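Local structure of putative rRNA methylase (Clostridium thermocellum ATCC 27405, 3EEY) at residues Gly146-Glu149 / Lys150-Leu154. The protein binds S-adenosylmethionine and is probably a methyltransferase, possibly one that modifies ribosomal RNA. Residues are numbered along the deposited sequence; the frame is centred on the assembly and turned at random.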
ATOM      1  N   GLY A 146      19.153  13.654   0.824  1.00 70.60           N
ATOM      2  CA  GLY A 146      19.486  13.361  -0.570  1.00 67.95           C
ATOM      3  C   GLY A 146      18.756  12.132  -1.083  1.00 66.03           C
ATOM      4  O   GLY A 146      17.853  11.625  -0.424  1.00 67.17           O
ATOM      5  N   PHE A 147      19.166  11.630  -2.246  1.00 63.32           N
ATOM      6  CA  PHE A 147      18.379  10.627  -2.975  1.00 55.46           C
ATOM      7  C   PHE A 147      19.069   9.281  -3.185  1.00 49.49           C
ATOM      8  O   PHE A 147      18.442   8.328  -3.642  1.00 56.30           O
ATOM      9  CB  PHE A 147      17.988  11.178  -4.345  1.00 57.84           C
ATOM     10  CG  PHE A 147      17.138  12.415  -4.296  1.00 62.12           C
ATOM     11  CD1 PHE A 147      15.753  12.316  -4.197  1.00 65.84           C
ATOM     12  CD2 PHE A 147      17.715  13.684  -4.380  1.00 61.53           C
ATOM     13  CE1 PHE A 147      14.958  13.455  -4.161  1.00 48.59           C
ATOM     14  CE2 PHE A 147      16.926  14.825  -4.355  1.00 46.05           C
ATOM     15  CZ  PHE A 147      15.545  14.704  -4.243  1.00 51.20           C
ATOM     16  N   GLU A 148      20.353   9.216  -2.849  1.00 41.05           N
ATOM     17  CA  GLU A 148      21.215   8.078  -3.155  1.00 46.55           C
ATOM     18  C   GLU A 148      20.816   6.803  -2.402  1.00 43.28           C
ATOM     19  O   GLU A 148      20.879   5.706  -2.956  1.00 42.90           O
ATOM     20  CB  GLU A 148      22.671   8.465  -2.848  1.00 54.64           C
ATOM     21  CG  GLU A 148      23.744   7.415  -3.152  1.00 61.20           C
ATOM     22  CD  GLU A 148      24.966   7.534  -2.234  1.00 68.07           C
ATOM     23  OE1 GLU A 148      24.982   8.411  -1.335  1.00 71.12           O
ATOM     24  OE2 GLU A 148      25.912   6.736  -2.406  1.00 81.37           O
ATOM     25  N   GLU A 149      20.415   6.965  -1.143  1.00 39.83           N
ATOM     26  CA  GLU A 149      19.974   5.851  -0.311  1.00 37.64           C
ATOM     27  C   GLU A 149      18.667   5.255  -0.796  1.00 36.83           C
ATOM     28  O   GLU A 149      18.555   4.032  -0.903  1.00 42.78           O
ATOM     29  CB  GLU A 149      19.852   6.261   1.159  1.00 39.84           C
ATOM     30  CG  GLU A 149      19.397   5.110   2.044  1.00 46.83           C
ATOM     31  CD  GLU A 149      19.493   5.413   3.507  1.00 50.19           C
ATOM     32  OE1 GLU A 149      19.100   6.522   3.930  1.00 55.59           O
ATOM     33  OE2 GLU A 149      19.941   4.518   4.241  1.00 46.74           O
ATOM     34  N   LYS A 150      17.697   6.121  -1.098  1.00 35.42           N
ATOM     35  CA  LYS A 150      16.420   5.705  -1.676  1.00 29.25           C
ATOM     36  C   LYS A 150      16.637   4.856  -2.932  1.00 36.22           C
ATOM     37  O   LYS A 150      16.118   3.735  -3.022  1.00 35.79           O
ATOM     38  CB  LYS A 150      15.532   6.918  -2.008  1.00 32.75           C
ATOM     39  CG  LYS A 150      14.169   6.536  -2.599  1.00 21.44           C
ATOM     40  CD  LYS A 150      13.496   7.680  -3.350  1.00 37.23           C
ATOM     41  CE  LYS A 150      13.988   7.835  -4.781  1.00 49.91           C
ATOM     42  NZ  LYS A 150      12.983   7.371  -5.786  1.00 44.91           N
ATOM     43  N   GLU A 151      17.434   5.385  -3.863  1.00 30.50           N
ATOM     44  CA  GLU A 151      17.697   4.743  -5.150  1.00 31.47           C
ATOM     45  C   GLU A 151      18.374   3.383  -5.010  1.00 32.47           C
ATOM     46  O   GLU A 151      17.932   2.413  -5.618  1.00 45.65           O
ATOM     47  CB  GLU A 151      18.525   5.673  -6.048  1.00 46.78           C
ATOM     48  CG  GLU A 151      17.772   6.902  -6.537  1.00 56.10           C
ATOM     49  CD  GLU A 151      16.831   6.588  -7.683  1.00 84.64           C
ATOM     50  OE1 GLU A 151      17.309   6.451  -8.834  1.00 85.24           O
ATOM     51  OE2 GLU A 151      15.610   6.484  -7.431  1.00 90.07           O
ATOM     52  N   LYS A 152      19.414   3.304  -4.183  1.00 33.03           N
ATOM     53  CA  LYS A 152      20.137   2.052  -3.996  1.00 25.06           C
ATOM     54  C   LYS A 152      19.350   0.989  -3.229  1.00 32.29           C
ATOM     55  O   LYS A 152      19.349  -0.173  -3.641  1.00 34.60           O
ATOM     56  CB  LYS A 152      21.514   2.291  -3.361  1.00 34.91           C
ATOM     57  CG  LYS A 152      22.481   2.998  -4.286  1.00 47.12           C
ATOM     58  CD  LYS A 152      23.829   3.253  -3.638  1.00 59.94           C
ATOM     59  CE  LYS A 152      24.733   4.052  -4.577  1.00 59.91           C
ATOM     60  NZ  LYS A 152      26.009   4.459  -3.921  1.00 57.29           N
ATOM     61  N   VAL A 153      18.685   1.383  -2.134  1.00 25.39           N
ATOM     62  CA  VAL A 153      17.863   0.462  -1.344  1.00 30.21           C
ATOM     63  C   VAL A 153      16.753  -0.170  -2.190  1.00 29.43           C
ATOM     64  O   VAL A 153      16.548  -1.389  -2.149  1.00 34.49           O
ATOM     65  CB  VAL A 153      17.264   1.145  -0.070  1.00 31.72           C
ATOM     66  CG1 VAL A 153      16.186   0.290   0.561  1.00 35.78           C
ATOM     67  CG2 VAL A 153      18.353   1.426   0.954  1.00 37.99           C
ATOM     68  N   LEU A 154      16.056   0.663  -2.958  1.00 25.31           N
ATOM     69  CA  LEU A 154      15.017   0.200  -3.869  1.00 27.03           C
ATOM     70  C   LEU A 154      15.551  -0.698  -4.989  1.00 30.46           C
ATOM     71  O   LEU A 154      14.915  -1.692  -5.336  1.00 34.31           O
ATOM     72  CB  LEU A 154      14.216   1.381  -4.442  1.00 30.69           C
ATOM     73  CG  LEU A 154      13.246   2.104  -3.489  1.00 38.32           C
ATOM     74  CD1 LEU A 154      12.660   3.365  -4.120  1.00 28.14           C
ATOM     75  CD2 LEU A 154      12.120   1.196  -3.009  1.00 30.00           C
TER
HETATM   76  O   HOH W   1      17.873   8.956   0.332  1.00 52.68           O
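Glu-148 and Lys-152 form an i to i+4 salt bridge at the start of helix 148-157, on its exposed side, both side chains also touching Pro-115. NZ of Lys-152 donates to the anti lone pair of Glu-148 OE2 at 2.7 Å. Both side chains are extended beyond CG, but Glu-148 starts with CG anti to its N (chi1 -178°) and Lys-152 with CG beside its N (chi1 -69°), which brings their ends together. Beneath them Lys-152 N bonds to Glu-148 O at 3.1 Å, and the same pattern joins Glu-151 N to Phe-147 O and Val-153 N to Glu-149 O. Where the helix begins, a water donates to Gly-146 O at 2.8 Å and accepts from Lys-150 N at 3.2 Å. On the buried side Val-153 CG2 lies 4.0 Å from Glu-149 CG, the two side chains running alongside each other. The Glu-149 carboxylate oxygens are bound by the hydroxyls of Thr-113 and Thr-118; its side chain is about 7 Å from the bound S-adenosylmethionine. This N-terminal turn packs within a Rossmann-like methyltransferase fold: Val-153 meets Thr-118 and Leu-122 of helix 115-128, Lys-150 rests on Ile-181 and Leu-154 on Val-183 of strand 181-187, Leu-154 also meeting Ile-173 of the second subunit.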